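Local coordinates for blue-light receptor of the BLUF-family (Rhodobacter sphaeroides, PDB 2BYC), which binds a flavin through its BLUF domain and probably acts as a blue-light photoreceptor in bacterial signal transduction, at residues Thr9-Val14 and Arg112-Gly117; Gly41-Asn46 and Phe50-Glu55; Arg66-Ser69 and Arg73-Glu76. All blocks are in the same frame, centred on the assembly; numbering follows the deposited sequence.

How the contacts relate
All three contacts reach the sheet that carries the flavin mononucleotide, and each touches the ligand. Strand 5-14 of contact 1 is the common neighbour. It pairs with strand 49-55 of contact 2 and with strand 74-75 of contact 3. The centres lie about 10 Å apart for contacts 1 and 2, and about 13 Å apart for contact 3 and either of the others. Two short polar links join them near the flavin: Tyr10 OH to Gln52 OE1 at 2.6 Å, and Ser12 OG to His74 ND1 at 2.7 Å. Contact 1 also reaches away from the flavin, to the loop before helix 120-131.

Contact 1: residues Thr9-Val14 and Arg112-Gly117; sequences TYRSRV and RLDLSG. With FMN (flavin mononucleotide), chain C.
Arg11 reaches the loop 112-117 without a hydrogen bond: the carbons of its side chain touch the loop backbone, and its charge faces Asp114 at long range. Its CD lies 3.2 Å from Leu113 O, which is buried here and finds no hydrogen-bond partner in the model. Asp114 O sits over one face of the guanidinium, about 3.5 Å above the plane and offset toward the rim. Neither carbonyl oxygen accepts a hydrogen bond from Arg11.

The salt bridge to Asp114 is long, with 3.8 Å between Arg11 NH1 and Asp114 OD1. The carboxylate and guanidinium planes are 58° apart. OD1 lies well out of the guanidinium plane, and no N-H points at it. The attraction is probably a loose electrostatic one, near the protein surface.

The torsions explain the reach. Arg11 has CG anti to its backbone N (chi1 -171°) and runs straight to CD. The chain then bends at chi3, 73°, which turns the guanidinium alongside the loop. Leu115 adds an apolar touch, its CD2 branch coming to 3.9 Å from Arg11 CD.

Tyr10 leaves the strand away from the loop, and its OH reaches the flavin. That OH lies 3.4 Å from FMN C6 and is hydrogen-bonded to Gln52. Neighbouring residues of the strand thus serve opposite sides of the sheet: Tyr10 the pocket, Arg11 the C-terminal part of the chain.

Strand 5-14 pairs with strand 49-55 on one side, through Tyr10 with Gln52 and Ser12 with Phe50. Its other edge pairs with strand 77-84, through Arg11 with Leu78. The loop 112-117 leads from helix 100-106 to helix 120-131. Leu113 packs on Leu124 and Leu115 on Val121, both of helix 120-131, while Thr9 touches the same helix from the strand.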
loop_
_atom_site.group_PDB
_atom_site.type_symbol
_atom_site.label_atom_id
_atom_site.label_comp_id
_atom_site.label_asym_id
_atom_site.label_seq_id
_atom_site.Cartn_x
_atom_site.Cartn_y
_atom_site.Cartn_z
ATOM N N THR A 9 4.501 5.155 2.486
ATOM C CA THR A 9 3.045 5.039 2.483
ATOM C C THR A 9 2.559 6.385 1.986
ATOM O O THR A 9 3.061 7.384 2.455
ATOM C CB THR A 9 2.539 4.923 3.943
ATOM O OG1 THR A 9 2.988 3.666 4.440
ATOM C CG2 THR A 9 1.081 4.898 3.996
ATOM N N TYR A 10 1.608 6.364 1.030
ATOM C CA TYR A 10 1.007 7.546 0.472
ATOM C C TYR A 10 -0.499 7.321 0.443
ATOM O O TYR A 10 -0.990 6.225 0.566
ATOM C CB TYR A 10 1.601 7.852 -0.957
ATOM C CG TYR A 10 1.093 6.866 -1.964
ATOM C CD1 TYR A 10 -0.207 6.961 -2.423
ATOM C CD2 TYR A 10 1.919 5.857 -2.490
ATOM C CE1 TYR A 10 -0.702 6.047 -3.302
ATOM C CE2 TYR A 10 1.422 4.934 -3.401
ATOM C CZ TYR A 10 0.129 5.064 -3.820
ATOM O OH TYR A 10 -0.455 4.201 -4.694
ATOM N N ARG A 11 -1.228 8.404 0.337
ATOM C CA ARG A 11 -2.688 8.400 0.272
ATOM C C ARG A 11 -2.968 9.102 -1.018
ATOM O O ARG A 11 -2.237 10.049 -1.359
ATOM C CB ARG A 11 -3.214 9.273 1.406
ATOM C CG ARG A 11 -4.692 9.182 1.594
ATOM C CD ARG A 11 -5.153 9.970 2.828
ATOM N NE ARG A 11 -5.093 11.386 2.554
ATOM C CZ ARG A 11 -6.152 12.145 2.300
ATOM N NH1 ARG A 11 -7.375 11.620 2.338
ATOM N NH2 ARG A 11 -5.985 13.437 2.042
ATOM N N SER A 12 -3.969 8.614 -1.764
ATOM C CA SER A 12 -4.451 9.284 -2.996
ATOM C C SER A 12 -5.912 9.191 -3.073
ATOM O O SER A 12 -6.513 8.377 -2.383
ATOM C CB SER A 12 -3.879 8.668 -4.262
ATOM O OG SER A 12 -4.270 7.344 -4.400
ATOM N N ARG A 13 -6.496 10.057 -3.904
ATOM C CA ARG A 13 -7.906 9.966 -4.252
ATOM C C ARG A 13 -8.113 9.075 -5.418
ATOM O O ARG A 13 -7.485 9.232 -6.466
ATOM C CB ARG A 13 -8.436 11.312 -4.712
ATOM C CG ARG A 13 -9.045 12.091 -3.654
ATOM C CD ARG A 13 -10.533 12.304 -3.916
ATOM N NE ARG A 13 -11.181 12.641 -2.644
ATOM C CZ ARG A 13 -12.495 12.661 -2.462
ATOM N NH1 ARG A 13 -13.311 12.357 -3.486
ATOM N NH2 ARG A 13 -12.981 12.943 -1.252
ATOM N N VAL A 14 -9.052 8.178 -5.248
ATOM C CA VAL A 14 -9.447 7.263 -6.302
ATOM C C VAL A 14 -9.941 7.990 -7.540
ATOM O O VAL A 14 -10.669 8.940 -7.438
ATOM C CB VAL A 14 -10.502 6.338 -5.757
ATOM C CG1 VAL A 14 -11.322 5.758 -6.818
ATOM C CG2 VAL A 14 -9.796 5.250 -4.966
ATOM N N ARG A 112 -12.207 5.179 6.740
ATOM C CA ARG A 112 -12.259 6.379 5.952
ATOM C C ARG A 112 -10.903 6.658 5.319
ATOM O O ARG A 112 -10.843 7.343 4.293
ATOM C CB ARG A 112 -12.760 7.608 6.743
ATOM C CG ARG A 112 -14.307 7.604 6.940
ATOM C CD ARG A 112 -14.926 9.022 6.997
ATOM N NE ARG A 112 -16.176 8.964 7.778
ATOM C CZ ARG A 112 -16.831 9.989 8.335
ATOM N NH1 ARG A 112 -16.399 11.238 8.220
ATOM N NH2 ARG A 112 -17.942 9.740 9.036
ATOM N N LEU A 113 -9.822 6.172 5.942
ATOM C CA LEU A 113 -8.461 6.404 5.363
ATOM C C LEU A 113 -8.144 7.919 5.211
ATOM O O LEU A 113 -7.622 8.431 4.170
ATOM C CB LEU A 113 -8.342 5.700 4.030
ATOM C CG LEU A 113 -8.461 4.184 4.034
ATOM C CD1 LEU A 113 -8.075 3.724 2.633
ATOM C CD2 LEU A 113 -7.494 3.655 5.029
ATOM N N ASP A 114 -8.457 8.628 6.267
ATOM C CA ASP A 114 -8.270 10.042 6.223
ATOM C C ASP A 114 -6.852 10.298 6.614
ATOM O O ASP A 114 -6.277 11.273 6.117
ATOM C CB ASP A 114 -9.274 10.792 7.065
ATOM C CG ASP A 114 -10.337 11.414 6.210
ATOM O OD1 ASP A 114 -9.947 11.770 5.067
ATOM O OD2 ASP A 114 -11.545 11.522 6.618
ATOM N N LEU A 115 -6.285 9.353 7.389
ATOM C CA LEU A 115 -4.981 9.475 8.052
ATOM C C LEU A 115 -4.814 10.771 8.867
ATOM O O LEU A 115 -3.742 11.352 8.843
ATOM C CB LEU A 115 -3.795 9.363 7.048
ATOM C CG LEU A 115 -3.235 8.040 6.494
ATOM C CD1 LEU A 115 -4.202 6.901 6.348
ATOM C CD2 LEU A 115 -2.517 8.354 5.192
ATOM N N SER A 116 -5.845 11.226 9.576
ATOM C CA SER A 116 -5.714 12.470 10.325
ATOM C C SER A 116 -5.106 12.221 11.664
ATOM O O SER A 116 -4.447 13.090 12.229
ATOM C CB SER A 116 -7.073 13.046 10.584
ATOM O OG SER A 116 -7.877 12.904 9.446
ATOM N N GLY A 117 -5.390 11.040 12.195
ATOM C CA GLY A 117 -4.746 10.570 13.399
ATOM C C GLY A 117 -3.263 10.436 13.152
ATOM O O GLY A 117 -2.848 10.031 12.034
HETATM N N1 FMN C . 2.062 -0.820 -10.241
HETATM C C2 FMN C . 3.030 -1.644 -9.710
HETATM O O2 FMN C . 3.833 -2.236 -10.469
HETATM N N3 FMN C . 3.132 -1.840 -8.373
HETATM C C4 FMN C . 2.226 -1.217 -7.589
HETATM O O4 FMN C . 2.337 -1.325 -6.411
HETATM C C4A FMN C . 1.234 -0.377 -8.107
HETATM N N5 FMN C . 0.330 0.242 -7.260
HETATM C C5A FMN C . -0.617 1.150 -7.756
HETATM C C6 FMN C . -1.493 1.800 -6.916
HETATM C C7 FMN C . -2.496 2.661 -7.385
HETATM C C7M FMN C . -3.349 3.485 -6.411
HETATM C C8 FMN C . -2.576 2.879 -8.744
HETATM C C8M FMN C . -3.584 3.847 -9.342
HETATM C C9 FMN C . -1.690 2.239 -9.608
HETATM C C9A FMN C . -0.689 1.357 -9.097
HETATM N N10 FMN C . 0.208 0.684 -9.959
HETATM C C10 FMN C . 1.177 -0.165 -9.437
HETATM C "C1'" FMN C . -0.019 0.609 -11.431
HETATM C "C2'" FMN C . 1.187 1.335 -11.980
HETATM O "O2'" FMN C . 0.760 2.667 -11.935
HETATM C "C3'" FMN C . 1.641 0.924 -13.391
HETATM O "O3'" FMN C . 0.720 1.415 -14.313
HETATM C "C4'" FMN C . 1.826 -0.562 -13.652
HETATM O "O4'" FMN C . 2.955 -1.141 -12.962
HETATM C "C5'" FMN C . 2.077 -0.776 -15.147
HETATM O "O5'" FMN C . 0.976 -1.246 -15.928
HETATM P P FMN C . 1.425 -1.777 -17.373
HETATM O O1P FMN C . 0.248 -2.406 -18.135
HETATM O O2P FMN C . 1.921 -0.527 -18.089
HETATM O O3P FMN C . 2.522 -2.752 -17.023
#

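Contact 2: residues Gly41-Asn46 and Phe50-Glu55; sequences GILLYN and FVQTIE. With FMN (flavin mononucleotide), chain C.
The Phe50 ring has Leu44 O at its edge, near the ring plane. Tyr45 CD1 approaches Phe50 CE2 at 3.2 Å. The two ring planes are 41° apart, and the rings meet obliquely. Leu43 CD1 also comes in obliquely, onto Phe50 CD2. The flavin methyl C7M lies over one face of the Phe50 ring, 3.1 Å above its plane and offset toward the rim.

On the same face of the sheet as Phe50, the Gln52 amide meets the flavin. NE2 donates to FMN N5 at 3.1 Å and to FMN O4 at 3.0 Å. Both bonds are bent because one N-H is shared between the two acceptors, a bifurcated bond. Gln52 OE1 is hydrogen-bonded to Tyr10 OH. In the modelled orientation both ends of the amide have partners, which would hold it in place. The chain has CG anti to the backbone N (chi1 -169°) and stays extended, which carries the amide out to the isoalloxazine.

The backbones form an antiparallel hairpin. Ile42 with Thr53 and Leu44 with Val51 are hydrogen-bonded pairs. The shortest of their four bonds runs from Leu44 N to Val51 O, 2.7 Å, close to straight. Gly41 faces Ile54 in a non-hydrogen-bonded pair. Gly41 CA makes a close CA-H...O contact with Thr53 O, 3.1 Å.

On the other side of the sheet, Ile42 CG1 lies alongside Thr53 CB at 3.9 Å. Leu44 CD1 lies against Val51 O and reaches toward Val51 CB.

The hairpin is buried in the middle of the sheet. Strand 49-55 is flanked by strand 5-14, and strand 40-45 pairs in parallel with strand 96-98. Leu44 and Ile42 meet helix 120-131. Toward the flavin, Gln52 and Ile54 touch helix 58-69.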
loop_
_atom_site.group_PDB
_atom_site.type_symbol
_atom_site.label_atom_id
_atom_site.label_comp_id
_atom_site.label_asym_id
_atom_site.label_seq_id
_atom_site.Cartn_x
_atom_site.Cartn_y
_atom_site.Cartn_z
ATOM N N GLY A 41 4.115 -5.121 -0.180
ATOM C CA GLY A 41 3.316 -4.109 0.477
ATOM C C GLY A 41 1.820 -4.376 0.340
ATOM O O GLY A 41 1.403 -5.499 -0.092
ATOM N N ILE A 42 1.042 -3.363 0.661
ATOM C CA ILE A 42 -0.389 -3.513 0.751
ATOM C C ILE A 42 -1.036 -2.246 0.138
ATOM O O ILE A 42 -0.495 -1.166 0.232
ATOM C CB ILE A 42 -0.882 -3.750 2.250
ATOM C CG1 ILE A 42 -0.233 -2.717 3.208
ATOM C CG2 ILE A 42 -0.534 -5.105 2.772
ATOM C CD1 ILE A 42 -1.070 -2.290 4.458
ATOM N N LEU A 43 -2.198 -2.426 -0.470
ATOM C CA LEU A 43 -2.978 -1.344 -0.983
ATOM C C LEU A 43 -4.336 -1.358 -0.366
ATOM O O LEU A 43 -5.056 -2.371 -0.404
ATOM C CB LEU A 43 -3.119 -1.593 -2.424
ATOM C CG LEU A 43 -3.941 -0.685 -3.349
ATOM C CD1 LEU A 43 -3.437 0.736 -3.296
ATOM C CD2 LEU A 43 -3.994 -1.256 -4.758
ATOM N N LEU A 44 -4.721 -0.249 0.231
ATOM C CA LEU A 44 -6.000 -0.200 0.913
ATOM C C LEU A 44 -6.877 0.591 -0.024
ATOM O O LEU A 44 -6.457 1.610 -0.490
ATOM C CB LEU A 44 -5.898 0.466 2.320
ATOM C CG LEU A 44 -4.937 -0.182 3.324
ATOM C CD1 LEU A 44 -3.524 0.037 3.029
ATOM C CD2 LEU A 44 -5.088 0.478 4.599
ATOM N N TYR A 45 -8.102 0.134 -0.222
ATOM C CA TYR A 45 -8.991 0.779 -1.129
ATOM C C TYR A 45 -10.369 0.834 -0.426
ATOM O O TYR A 45 -10.837 -0.197 0.003
ATOM C CB TYR A 45 -9.009 0.057 -2.452
ATOM C CG TYR A 45 -10.205 0.459 -3.289
ATOM C CD1 TYR A 45 -10.263 1.694 -3.934
ATOM C CD2 TYR A 45 -11.298 -0.405 -3.383
ATOM C CE1 TYR A 45 -11.398 2.062 -4.683
ATOM C CE2 TYR A 45 -12.398 -0.065 -4.107
ATOM C CZ TYR A 45 -12.464 1.148 -4.727
ATOM O OH TYR A 45 -13.637 1.410 -5.429
ATOM N N ASN A 46 -10.989 2.019 -0.280
ATOM C CA ASN A 46 -12.293 2.107 0.479
ATOM C C ASN A 46 -13.329 2.699 -0.405
ATOM O O ASN A 46 -14.429 2.994 0.051
ATOM C CB ASN A 46 -12.150 3.003 1.713
ATOM C CG ASN A 46 -11.884 4.478 1.355
ATOM O OD1 ASN A 46 -11.859 5.337 2.198
ATOM N ND2 ASN A 46 -11.673 4.741 0.135
ATOM N N PHE A 50 -7.062 5.668 -1.925
ATOM C CA PHE A 50 -6.158 4.479 -1.739
ATOM C C PHE A 50 -5.169 4.921 -0.721
ATOM O O PHE A 50 -4.803 6.117 -0.658
ATOM C CB PHE A 50 -5.336 4.328 -3.002
ATOM C CG PHE A 50 -6.068 3.752 -4.176
ATOM C CD1 PHE A 50 -6.181 4.466 -5.383
ATOM C CD2 PHE A 50 -6.637 2.500 -4.116
ATOM C CE1 PHE A 50 -6.825 3.875 -6.512
ATOM C CE2 PHE A 50 -7.288 1.948 -5.215
ATOM C CZ PHE A 50 -7.353 2.658 -6.426
ATOM N N VAL A 51 -4.746 3.971 0.112
ATOM C CA VAL A 51 -3.564 4.157 0.966
ATOM C C VAL A 51 -2.691 2.999 0.545
ATOM O O VAL A 51 -3.124 1.890 0.525
ATOM C CB VAL A 51 -3.914 4.159 2.478
ATOM C CG1 VAL A 51 -2.652 4.201 3.284
ATOM C CG2 VAL A 51 -4.765 5.475 2.827
ATOM N N GLN A 52 -1.479 3.310 0.093
ATOM C CA GLN A 52 -0.546 2.272 -0.331
ATOM C C GLN A 52 0.744 2.316 0.484
ATOM O O GLN A 52 1.262 3.378 0.738
ATOM C CB GLN A 52 -0.300 2.300 -1.854
ATOM C CG GLN A 52 0.438 1.065 -2.236
ATOM C CD GLN A 52 0.710 0.989 -3.703
ATOM O OE1 GLN A 52 0.904 1.994 -4.392
ATOM N NE2 GLN A 52 0.730 -0.211 -4.193
ATOM N N THR A 53 1.197 1.141 0.933
ATOM C CA THR A 53 2.490 0.993 1.586
ATOM C C THR A 53 3.326 0.088 0.722
ATOM O O THR A 53 2.864 -1.015 0.415
ATOM C CB THR A 53 2.313 0.276 2.881
ATOM O OG1 THR A 53 1.612 1.142 3.785
ATOM C CG2 THR A 53 3.696 -0.078 3.485
ATOM N N ILE A 54 4.508 0.537 0.312
ATOM C CA ILE A 54 5.413 -0.351 -0.461
ATOM C C ILE A 54 6.696 -0.343 0.246
ATOM O O ILE A 54 7.080 0.693 0.829
ATOM C CB ILE A 54 5.697 0.220 -1.885
ATOM C CG1 ILE A 54 6.168 1.670 -1.756
ATOM C CG2 ILE A 54 4.471 0.044 -2.806
ATOM C CD1 ILE A 54 6.441 2.377 -3.028
ATOM N N GLU A 55 7.358 -1.488 0.275
ATOM C CA GLU A 55 8.604 -1.555 1.067
ATOM C C GLU A 55 9.575 -2.344 0.219
ATOM O O GLU A 55 9.199 -3.199 -0.533
ATOM C CB GLU A 55 8.407 -2.221 2.386
ATOM C CG GLU A 55 7.717 -3.523 2.280
ATOM C CD GLU A 55 7.241 -4.021 3.620
ATOM O OE1 GLU A 55 7.252 -3.239 4.570
ATOM O OE2 GLU A 55 6.868 -5.201 3.712
HETATM N N1 FMN C . 2.062 -0.820 -10.241
HETATM C C2 FMN C . 3.030 -1.644 -9.710
HETATM O O2 FMN C . 3.833 -2.236 -10.469
HETATM N N3 FMN C . 3.132 -1.840 -8.373
HETATM C C4 FMN C . 2.226 -1.217 -7.589
HETATM O O4 FMN C . 2.337 -1.325 -6.411
HETATM C C4A FMN C . 1.234 -0.377 -8.107
HETATM N N5 FMN C . 0.330 0.242 -7.260
HETATM C C5A FMN C . -0.617 1.150 -7.756
HETATM C C6 FMN C . -1.493 1.800 -6.916
HETATM C C7 FMN C . -2.496 2.661 -7.385
HETATM C C7M FMN C . -3.349 3.485 -6.411
HETATM C C8 FMN C . -2.576 2.879 -8.744
HETATM C C8M FMN C . -3.584 3.847 -9.342
HETATM C C9 FMN C . -1.690 2.239 -9.608
HETATM C C9A FMN C . -0.689 1.357 -9.097
HETATM N N10 FMN C . 0.208 0.684 -9.959
HETATM C C10 FMN C . 1.177 -0.165 -9.437
HETATM C "C1'" FMN C . -0.019 0.609 -11.431
HETATM C "C2'" FMN C . 1.187 1.335 -11.980
HETATM O "O2'" FMN C . 0.760 2.667 -11.935
HETATM C "C3'" FMN C . 1.641 0.924 -13.391
HETATM O "O3'" FMN C . 0.720 1.415 -14.313
HETATM C "C4'" FMN C . 1.826 -0.562 -13.652
HETATM O "O4'" FMN C . 2.955 -1.141 -12.962
HETATM C "C5'" FMN C . 2.077 -0.776 -15.147
HETATM O "O5'" FMN C . 0.976 -1.246 -15.928
HETATM P P FMN C . 1.425 -1.777 -17.373
HETATM O O1P FMN C . 0.248 -2.406 -18.135
HETATM O O2P FMN C . 1.921 -0.527 -18.089
HETATM O O3P FMN C . 2.522 -2.752 -17.023
#

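Contact 3: residues Arg66-Ser69 and Arg73-Glu76; sequences RLIS and RHQE. With FMN (flavin mononucleotide), chain C.
His74 NE2 donates a nearly straight hydrogen bond to Ile68 O, 2.7 Å long with 174° at the hydrogen. The oxygen lies in the imidazole plane. NE2 approaches from 36° out of the carbonyl plane. The CG2 branch of Ile68 also touches the ring, 3.6 Å from His74 CE1.

The flavin forms the rest of the first shell. Its methyl C8M sits over the centre of one His74 ring face, 3.7 Å above the plane. The neighbouring methyl C7M is 3.4 Å from His74 ND1. Ile68 sends its CG1 arm to the ring system, where CD1 lies 3.7 Å from FMN N5. That arm has CG1 anti to the carbonyl carbon (chi1 -64°), which leaves the CG2 branch for His74. One isoleucine therefore touches both the flavin and the imidazole. FMN O3' lies at the edge of the Arg73 guanidinium, 3.7 Å from Arg73 NH2, a distance too long for a hydrogen bond.

The second shell fixes these groups. Ser12 OG is hydrogen-bonded to His74 ND1, so both ring nitrogens are engaged and the imidazole cannot easily turn. Arg73 forms a salt bridge with Asp71, which in turn is hydrogen-bonded to the flavin. Gln75 is hydrogen-bonded through its backbone to Arg13 in strand 5-14, and Arg73 to Arg15 just after it. Ile68 also touches Tyr10 and Gln52.

The end of helix 58-69, the turn after it and the start of strand 74-75 together form one wall of the flavin pocket. Ile68, Arg73 and His74 all belong to that pocket. The flavin lies between helix 19-37 and helix 58-69 against one face of the sheet, as is characteristic of the BLUF domain.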
loop_
_atom_site.group_PDB
_atom_site.type_symbol
_atom_site.label_atom_id
_atom_site.label_comp_id
_atom_site.label_asym_id
_atom_site.label_seq_id
_atom_site.Cartn_x
_atom_site.Cartn_y
_atom_site.Cartn_z
ATOM N N ARG A 66 7.494 6.730 -8.540
ATOM C CA ARG A 66 7.530 7.625 -9.676
ATOM C C ARG A 66 6.502 7.199 -10.656
ATOM O O ARG A 66 5.796 8.048 -11.140
ATOM C CB ARG A 66 8.873 7.650 -10.410
ATOM C CG ARG A 66 9.928 8.237 -9.562
ATOM C CD ARG A 66 10.194 9.733 -9.810
ATOM N NE ARG A 66 11.319 10.153 -8.973
ATOM C CZ ARG A 66 12.551 9.673 -9.111
ATOM N NH1 ARG A 66 12.814 8.774 -10.061
ATOM N NH2 ARG A 66 13.507 10.076 -8.286
ATOM N N LEU A 67 6.450 5.904 -10.957
ATOM C CA LEU A 67 5.493 5.323 -11.912
ATOM C C LEU A 67 4.071 5.445 -11.436
ATOM O O LEU A 67 3.185 5.879 -12.158
ATOM C CB LEU A 67 5.819 3.856 -12.080
ATOM C CG LEU A 67 6.746 3.701 -13.262
ATOM C CD1 LEU A 67 7.460 2.333 -13.237
ATOM C CD2 LEU A 67 5.918 3.989 -14.594
ATOM N N ILE A 68 3.852 5.064 -10.200
ATOM C CA ILE A 68 2.543 5.105 -9.592
ATOM C C ILE A 68 1.967 6.554 -9.545
ATOM O O ILE A 68 0.756 6.768 -9.648
ATOM C CB ILE A 68 2.624 4.487 -8.181
ATOM C CG1 ILE A 68 2.994 2.979 -8.194
ATOM C CG2 ILE A 68 1.339 4.583 -7.521
ATOM C CD1 ILE A 68 3.229 2.493 -6.784
ATOM N N SER A 69 2.830 7.526 -9.281
ATOM C CA SER A 69 2.462 8.958 -9.310
ATOM C C SER A 69 2.126 9.433 -10.714
ATOM O O SER A 69 1.400 10.384 -10.871
ATOM C CB SER A 69 3.614 9.806 -8.790
ATOM O OG SER A 69 3.812 9.593 -7.403
ATOM N N ARG A 73 -5.274 6.944 -12.492
ATOM C CA ARG A 73 -6.415 6.343 -11.814
ATOM C C ARG A 73 -6.489 6.793 -10.377
ATOM O O ARG A 73 -7.307 6.271 -9.592
ATOM C CB ARG A 73 -6.388 4.821 -11.966
ATOM C CG ARG A 73 -6.510 4.340 -13.451
ATOM C CD ARG A 73 -6.267 2.873 -13.572
ATOM N NE ARG A 73 -4.842 2.623 -13.654
ATOM C CZ ARG A 73 -4.298 1.432 -13.831
ATOM N NH1 ARG A 73 -5.063 0.329 -13.972
ATOM N NH2 ARG A 73 -2.978 1.325 -13.814
ATOM N N HIS A 74 -5.641 7.751 -10.008
ATOM C CA HIS A 74 -5.755 8.411 -8.679
ATOM C C HIS A 74 -5.194 9.802 -8.739
ATOM O O HIS A 74 -4.426 10.066 -9.614
ATOM C CB HIS A 74 -5.105 7.605 -7.523
ATOM C CG HIS A 74 -3.630 7.322 -7.666
ATOM N ND1 HIS A 74 -2.885 6.797 -6.627
ATOM C CD2 HIS A 74 -2.768 7.450 -8.700
ATOM C CE1 HIS A 74 -1.635 6.602 -7.018
ATOM N NE2 HIS A 74 -1.534 6.988 -8.270
ATOM N N GLN A 75 -5.547 10.652 -7.782
ATOM C CA GLN A 75 -5.099 12.039 -7.766
ATOM C C GLN A 75 -4.800 12.488 -6.372
ATOM O O GLN A 75 -5.100 11.777 -5.428
ATOM C CB GLN A 75 -6.212 12.974 -8.274
ATOM C CG GLN A 75 -7.595 12.553 -7.845
ATOM C CD GLN A 75 -8.742 13.204 -8.662
ATOM O OE1 GLN A 75 -8.570 13.622 -9.826
ATOM N NE2 GLN A 75 -9.918 13.301 -8.035
ATOM N N GLU A 76 -4.246 13.702 -6.273
ATOM C CA GLU A 76 -3.915 14.319 -5.016
ATOM C C GLU A 76 -3.032 13.371 -4.211
ATOM O O GLU A 76 -3.302 13.085 -3.073
ATOM C CB GLU A 76 -5.181 14.577 -4.227
ATOM C CG GLU A 76 -6.165 15.536 -4.931
ATOM C CD GLU A 76 -7.449 15.719 -4.127
ATOM O OE1 GLU A 76 -7.379 15.757 -2.854
ATOM O OE2 GLU A 76 -8.536 15.809 -4.765
HETATM N N1 FMN C . 2.062 -0.820 -10.241
HETATM C C2 FMN C . 3.030 -1.644 -9.710
HETATM O O2 FMN C . 3.833 -2.236 -10.469
HETATM N N3 FMN C . 3.132 -1.840 -8.373
HETATM C C4 FMN C . 2.226 -1.217 -7.589
HETATM O O4 FMN C . 2.337 -1.325 -6.411
HETATM C C4A FMN C . 1.234 -0.377 -8.107
HETATM N N5 FMN C . 0.330 0.242 -7.260
HETATM C C5A FMN C . -0.617 1.150 -7.756
HETATM C C6 FMN C . -1.493 1.800 -6.916
HETATM C C7 FMN C . -2.496 2.661 -7.385
HETATM C C7M FMN C . -3.349 3.485 -6.411
HETATM C C8 FMN C . -2.576 2.879 -8.744
HETATM C C8M FMN C . -3.584 3.847 -9.342
HETATM C C9 FMN C . -1.690 2.239 -9.608
HETATM C C9A FMN C . -0.689 1.357 -9.097
HETATM N N10 FMN C . 0.208 0.684 -9.959
HETATM C C10 FMN C . 1.177 -0.165 -9.437
HETATM C "C1'" FMN C . -0.019 0.609 -11.431
HETATM C "C2'" FMN C . 1.187 1.335 -11.980
HETATM O "O2'" FMN C . 0.760 2.667 -11.935
HETATM C "C3'" FMN C . 1.641 0.924 -13.391
HETATM O "O3'" FMN C . 0.720 1.415 -14.313
HETATM C "C4'" FMN C . 1.826 -0.562 -13.652
HETATM O "O4'" FMN C . 2.955 -1.141 -12.962
HETATM C "C5'" FMN C . 2.077 -0.776 -15.147
HETATM O "O5'" FMN C . 0.976 -1.246 -15.928
HETATM P P FMN C . 1.425 -1.777 -17.373
HETATM O O1P FMN C . 0.248 -2.406 -18.135
HETATM O O2P FMN C . 1.921 -0.527 -18.089
HETATM O O3P FMN C . 2.522 -2.752 -17.023
#